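Local coordinates for protein ADP-ribosylating toxin CARDS (Mycoplasma pneumoniae, PDB 4TLV) that transfers the ADP-ribosyl group of NAD(+) to multiple target proteins in vitro and, as the main virulence factor of the bacterium, provokes vacuolation of mammalian cells, at residues L99-R104 and Y527-D532; T275-R280 and T313-D318. All coordinates share one frame; numbering follows the deposited sequence.

Contact 1 of 2, residues L99-R104 and Y527-D532; sequences LLDLMR and YFSRDD
Tyr527 lays its ring against the last turn of helix 92-104, where Arg104 CB sits over one face, 3.7 Å from the ring centroid, as a CH-pi contact. With CG set between the backbone N and the carbonyl carbon (chi1 65°), the ring reaches the helix, and Leu100 CD2 lies 4.2 Å from Tyr527 CB. At the ring edge, in its plane, Asp101 OD1 lies 3.2 Å from Tyr527 CE2. The hydroxyl bonds to Asn552, while the arginine chain, bent at chi2 and chi3, carries its guanidinium off to Gln119 and to the carbonyl of Tyr549. Phe528 directs its side chain away from the helix into D3; its carbonyl O remains by the helix, 3.5 Å from Asp101 CB. The strand runs almost perpendicular to the helix, at 96°, and is an outermost strand of the D3 beta-trefoil sheet, so an edge of that domain docks on a helix of the mART domain. Ser529 makes the direct hydrogen bond between the two segments: its OG donates to Asp101 OD1 at 2.6 Å, from 53° above the carboxylate plane. Gln105 NE2 also bonds to OD1, so this oxygen has two donors. Beyond the strand, water takes over. One molecule donates to Asp101 OD2 and accepts from Arg530 N; a second donates to the same OD2 and to Asp531 OD1, accepting from Asp531 N. The two carboxylates come within 4.5 Å (Asp101 OD2 to Asp531 OD1), a proximity probably eased by that shared water and by Gln105, while Arg547 forms a salt bridge with Asp531 OD2.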
# COMPACT_ATOMS: atom_id res chain seq x y z
N LEU A 99 -8.50 14.45 -7.38
CA LEU A 99 -9.38 15.38 -6.67
C LEU A 99 -8.58 16.38 -5.81
O LEU A 99 -8.91 17.56 -5.75
CB LEU A 99 -10.43 14.64 -5.85
CG LEU A 99 -11.47 13.85 -6.67
CD1 LEU A 99 -12.46 13.18 -5.75
CD2 LEU A 99 -12.19 14.75 -7.68
N LEU A 100 -7.52 15.90 -5.16
CA LEU A 100 -6.65 16.79 -4.40
C LEU A 100 -6.03 17.85 -5.31
O LEU A 100 -6.07 19.04 -5.01
CB LEU A 100 -5.54 16.00 -3.70
CG LEU A 100 -4.52 16.91 -3.01
CD1 LEU A 100 -5.14 17.64 -1.82
CD2 LEU A 100 -3.31 16.05 -2.57
N ASP A 101 -5.47 17.39 -6.43
CA ASP A 101 -4.92 18.27 -7.45
C ASP A 101 -5.95 19.35 -7.84
O ASP A 101 -5.68 20.53 -7.74
CB ASP A 101 -4.52 17.43 -8.65
CG ASP A 101 -3.99 18.24 -9.82
OD1 ASP A 101 -3.43 19.34 -9.60
OD2 ASP A 101 -4.10 17.75 -10.97
N LEU A 102 -7.13 18.92 -8.27
CA LEU A 102 -8.16 19.88 -8.67
C LEU A 102 -8.49 20.88 -7.54
O LEU A 102 -8.62 22.08 -7.79
CB LEU A 102 -9.42 19.16 -9.15
CG LEU A 102 -9.20 18.32 -10.42
CD1 LEU A 102 -10.38 17.43 -10.64
CD2 LEU A 102 -8.93 19.20 -11.64
N MET A 103 -8.62 20.38 -6.31
CA MET A 103 -8.88 21.25 -5.17
C MET A 103 -7.75 22.26 -4.93
O MET A 103 -8.02 23.43 -4.65
CB MET A 103 -9.16 20.44 -3.90
CG MET A 103 -10.47 19.66 -3.98
SD MET A 103 -10.91 18.90 -2.41
CE MET A 103 -9.38 18.09 -1.98
N ARG A 104 -6.50 21.83 -5.05
CA ARG A 104 -5.39 22.76 -4.83
C ARG A 104 -5.31 23.80 -5.95
O ARG A 104 -4.87 24.93 -5.72
CB ARG A 104 -4.04 22.05 -4.74
CG ARG A 104 -3.89 21.09 -3.56
CD ARG A 104 -4.30 21.70 -2.21
NE ARG A 104 -3.57 22.92 -1.85
CZ ARG A 104 -3.74 23.57 -0.70
NH1 ARG A 104 -4.59 23.11 0.19
NH2 ARG A 104 -3.05 24.68 -0.44
N TYR A 527 2.16 18.47 -4.43
CA TYR A 527 1.18 17.54 -4.98
C TYR A 527 1.41 17.34 -6.47
O TYR A 527 2.07 18.15 -7.13
CB TYR A 527 -0.25 18.01 -4.70
CG TYR A 527 -0.61 19.30 -5.39
CD1 TYR A 527 -0.24 20.53 -4.85
CD2 TYR A 527 -1.31 19.30 -6.59
CE1 TYR A 527 -0.57 21.73 -5.49
CE2 TYR A 527 -1.65 20.48 -7.24
CZ TYR A 527 -1.27 21.69 -6.68
OH TYR A 527 -1.61 22.86 -7.33
N PHE A 528 0.89 16.23 -7.00
CA PHE A 528 1.09 15.86 -8.39
C PHE A 528 -0.14 16.21 -9.22
O PHE A 528 -1.27 16.14 -8.71
CB PHE A 528 1.39 14.36 -8.49
CG PHE A 528 2.62 13.93 -7.72
CD1 PHE A 528 2.55 13.71 -6.35
CD2 PHE A 528 3.83 13.76 -8.38
CE1 PHE A 528 3.68 13.33 -5.63
CE2 PHE A 528 4.98 13.39 -7.67
CZ PHE A 528 4.90 13.17 -6.30
N SER A 529 0.09 16.58 -10.48
CA SER A 529 -0.98 16.98 -11.41
C SER A 529 -0.84 16.29 -12.74
O SER A 529 0.25 16.26 -13.31
CB SER A 529 -0.95 18.49 -11.68
OG SER A 529 -1.03 19.24 -10.49
N ARG A 530 -1.94 15.76 -13.26
CA ARG A 530 -1.94 15.16 -14.58
C ARG A 530 -2.10 16.23 -15.67
O ARG A 530 -1.55 16.09 -16.75
CB ARG A 530 -3.06 14.10 -14.70
CG ARG A 530 -2.89 12.89 -13.76
CD ARG A 530 -4.16 12.04 -13.74
NE ARG A 530 -4.45 11.51 -15.07
CZ ARG A 530 -3.99 10.35 -15.54
NH1 ARG A 530 -3.24 9.56 -14.77
NH2 ARG A 530 -4.29 9.97 -16.78
N ASP A 531 -2.84 17.29 -15.36
CA ASP A 531 -3.16 18.36 -16.30
C ASP A 531 -3.52 17.79 -17.68
O ASP A 531 -4.36 16.91 -17.77
CB ASP A 531 -2.04 19.41 -16.35
CG ASP A 531 -1.84 20.13 -15.00
OD1 ASP A 531 -2.84 20.48 -14.34
OD2 ASP A 531 -0.68 20.37 -14.61
N ASP A 532 -2.87 18.28 -18.74
CA ASP A 532 -3.15 17.79 -20.09
C ASP A 532 -2.04 16.89 -20.62
O ASP A 532 -1.90 16.72 -21.83
CB ASP A 532 -3.35 18.96 -21.07
CG ASP A 532 -4.59 19.78 -20.76
OD1 ASP A 532 -5.66 19.18 -20.51
OD2 ASP A 532 -4.50 21.03 -20.78
O HOH W 1 -4.28 15.15 -11.45
O HOH W 2 -4.80 18.20 -13.39

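Contact 2 of 2, residues T275-R280 and T313-D318; sequences TPVYLR and TIFFWD
Phe315 N donates to Thr275 O across 3.3 Å, a long but fairly straight bond (164° at the hydrogen) that makes a direct polar link between 275-280 and 313-318. Next to it, Pro276 CA approaches Thr313 O at 3.4 Å in a CA-H...O contact. Pro276 and Ile314 lie side by side and point the same way, CD against CD1 at 3.8 Å. Ile314 carries its CG2 anti to the backbone N, where this methyl touches Thr275 N at 3.7 Å. Val277 crosses Phe315 at about a right angle, its CG2 4.0 Å from Phe315 CB and reaching the ring obliquely. Two waters bridge the backbones: one accepts from Thr275 N and donates to Phe315 O, the other accepts from Val277 N and donates to Thr313 O. Farther out, Ile314 is held by backbone bonding to Lys326, and Tyr278 N bonds to Thr427 OG1. Both segments belong to D2, a beta-trefoil domain. Val277 packs on Leu290 and Ile420; strand 278-281 runs antiparallel between 287-293 and 415-421, whereas strand 315-317 forms a two-stranded hairpin with 323-325 and sends Phe315 onto Leu290, Ala292 and Leu325.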
# COMPACT_ATOMS: atom_id res chain seq x y z
N THR A 275 7.10 -8.29 19.06
CA THR A 275 7.36 -9.70 18.83
C THR A 275 8.69 -9.93 18.12
O THR A 275 8.90 -9.41 17.01
CB THR A 275 6.24 -10.34 17.96
OG1 THR A 275 6.15 -9.65 16.71
CG2 THR A 275 4.89 -10.26 18.65
N PRO A 276 9.59 -10.71 18.73
CA PRO A 276 10.74 -11.20 17.97
C PRO A 276 10.26 -12.29 17.00
O PRO A 276 9.12 -12.75 17.12
CB PRO A 276 11.64 -11.81 19.05
CG PRO A 276 10.66 -12.25 20.11
CD PRO A 276 9.67 -11.10 20.15
N VAL A 277 11.11 -12.70 16.07
CA VAL A 277 10.72 -13.64 15.04
C VAL A 277 11.68 -14.83 15.02
O VAL A 277 12.90 -14.66 14.88
CB VAL A 277 10.73 -12.98 13.64
CG1 VAL A 277 10.30 -13.98 12.58
CG2 VAL A 277 9.81 -11.73 13.64
N TYR A 278 11.10 -16.03 15.15
CA TYR A 278 11.85 -17.29 15.17
C TYR A 278 11.52 -18.16 13.98
O TYR A 278 10.36 -18.40 13.69
CB TYR A 278 11.51 -18.08 16.43
CG TYR A 278 12.04 -17.49 17.71
CD1 TYR A 278 11.44 -16.40 18.31
CD2 TYR A 278 13.14 -18.06 18.34
CE1 TYR A 278 11.92 -15.87 19.49
CE2 TYR A 278 13.63 -17.54 19.53
CZ TYR A 278 13.02 -16.45 20.09
OH TYR A 278 13.51 -15.94 21.26
N LEU A 279 12.56 -18.65 13.30
CA LEU A 279 12.39 -19.52 12.15
C LEU A 279 13.08 -20.86 12.39
O LEU A 279 14.06 -20.94 13.13
CB LEU A 279 12.94 -18.85 10.90
CG LEU A 279 12.29 -17.50 10.60
CD1 LEU A 279 13.31 -16.41 10.74
CD2 LEU A 279 11.63 -17.48 9.24
N ARG A 280 12.57 -21.90 11.76
CA ARG A 280 13.14 -23.24 11.89
C ARG A 280 13.39 -23.84 10.50
O ARG A 280 12.55 -23.73 9.60
CB ARG A 280 12.22 -24.13 12.73
CG ARG A 280 12.78 -25.52 13.05
CD ARG A 280 11.99 -26.17 14.18
NE ARG A 280 12.20 -25.48 15.45
CZ ARG A 280 11.42 -25.59 16.52
NH1 ARG A 280 10.34 -26.37 16.48
NH2 ARG A 280 11.71 -24.91 17.62
N THR A 313 15.76 -6.61 17.00
CA THR A 313 15.17 -7.94 17.08
C THR A 313 13.65 -7.93 16.96
O THR A 313 13.05 -8.99 16.82
CB THR A 313 15.53 -8.62 18.42
OG1 THR A 313 14.89 -7.92 19.50
CG2 THR A 313 17.04 -8.62 18.66
N ILE A 314 13.03 -6.76 17.03
CA ILE A 314 11.57 -6.71 17.00
C ILE A 314 11.05 -6.29 15.62
O ILE A 314 11.43 -5.25 15.09
CB ILE A 314 10.99 -5.75 18.06
CG1 ILE A 314 11.48 -6.13 19.47
CG2 ILE A 314 9.44 -5.67 17.94
CD1 ILE A 314 11.17 -7.60 19.91
N PHE A 315 10.18 -7.12 15.05
CA PHE A 315 9.61 -6.88 13.73
C PHE A 315 8.09 -6.96 13.78
O PHE A 315 7.53 -7.56 14.70
CB PHE A 315 10.12 -7.90 12.70
CG PHE A 315 11.62 -7.87 12.51
CD1 PHE A 315 12.45 -8.54 13.40
CD2 PHE A 315 12.20 -7.17 11.46
CE1 PHE A 315 13.83 -8.52 13.26
CE2 PHE A 315 13.58 -7.15 11.30
CZ PHE A 315 14.40 -7.83 12.21
N PHE A 316 7.44 -6.36 12.79
CA PHE A 316 6.01 -6.56 12.60
C PHE A 316 5.69 -6.65 11.12
O PHE A 316 6.44 -6.13 10.28
CB PHE A 316 5.19 -5.46 13.29
CG PHE A 316 5.46 -4.07 12.78
CD1 PHE A 316 4.78 -3.59 11.67
CD2 PHE A 316 6.34 -3.22 13.45
CE1 PHE A 316 5.00 -2.29 11.21
CE2 PHE A 316 6.56 -1.92 13.00
CZ PHE A 316 5.90 -1.46 11.86
N TRP A 317 4.59 -7.32 10.80
CA TRP A 317 4.13 -7.48 9.44
C TRP A 317 2.91 -6.57 9.33
O TRP A 317 1.97 -6.71 10.11
CB TRP A 317 3.76 -8.94 9.22
CG TRP A 317 3.35 -9.32 7.80
CD1 TRP A 317 3.87 -8.84 6.64
CD2 TRP A 317 2.37 -10.29 7.45
NE1 TRP A 317 3.23 -9.43 5.56
CE2 TRP A 317 2.32 -10.34 6.03
CE3 TRP A 317 1.52 -11.13 8.18
CZ2 TRP A 317 1.44 -11.18 5.35
CZ3 TRP A 317 0.67 -11.97 7.50
CH2 TRP A 317 0.63 -11.98 6.09
N ASP A 318 2.93 -5.62 8.39
CA ASP A 318 1.85 -4.63 8.28
C ASP A 318 0.89 -4.89 7.11
O ASP A 318 1.06 -5.83 6.35
CB ASP A 318 2.40 -3.19 8.26
CG ASP A 318 3.08 -2.82 6.93
OD1 ASP A 318 2.85 -3.47 5.89
OD2 ASP A 318 3.86 -1.84 6.93
O HOH W 3 6.33 -6.50 16.83
O HOH W 4 13.73 -11.52 16.27

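How the contacts relate
The two contacts set a buried junction between domains beside a partly exposed one inside a single domain. Contact 1 joins the mART domain to D3 across more than 400 residues of sequence; contact 2 is local, closing 275-280 on 313-318 within D2. They share no helix or strand and lie on opposite sides of the chain's centre, about 40 Å apart between centres. In the first, a carboxylate collects side-chain and water donors at the edge of an aromatic ring; in the second, backbone groups are linked by one long hydrogen bond and by waters, and aliphatic and aromatic side chains fill in. Both nevertheless use two bridging waters and involve a beta-trefoil.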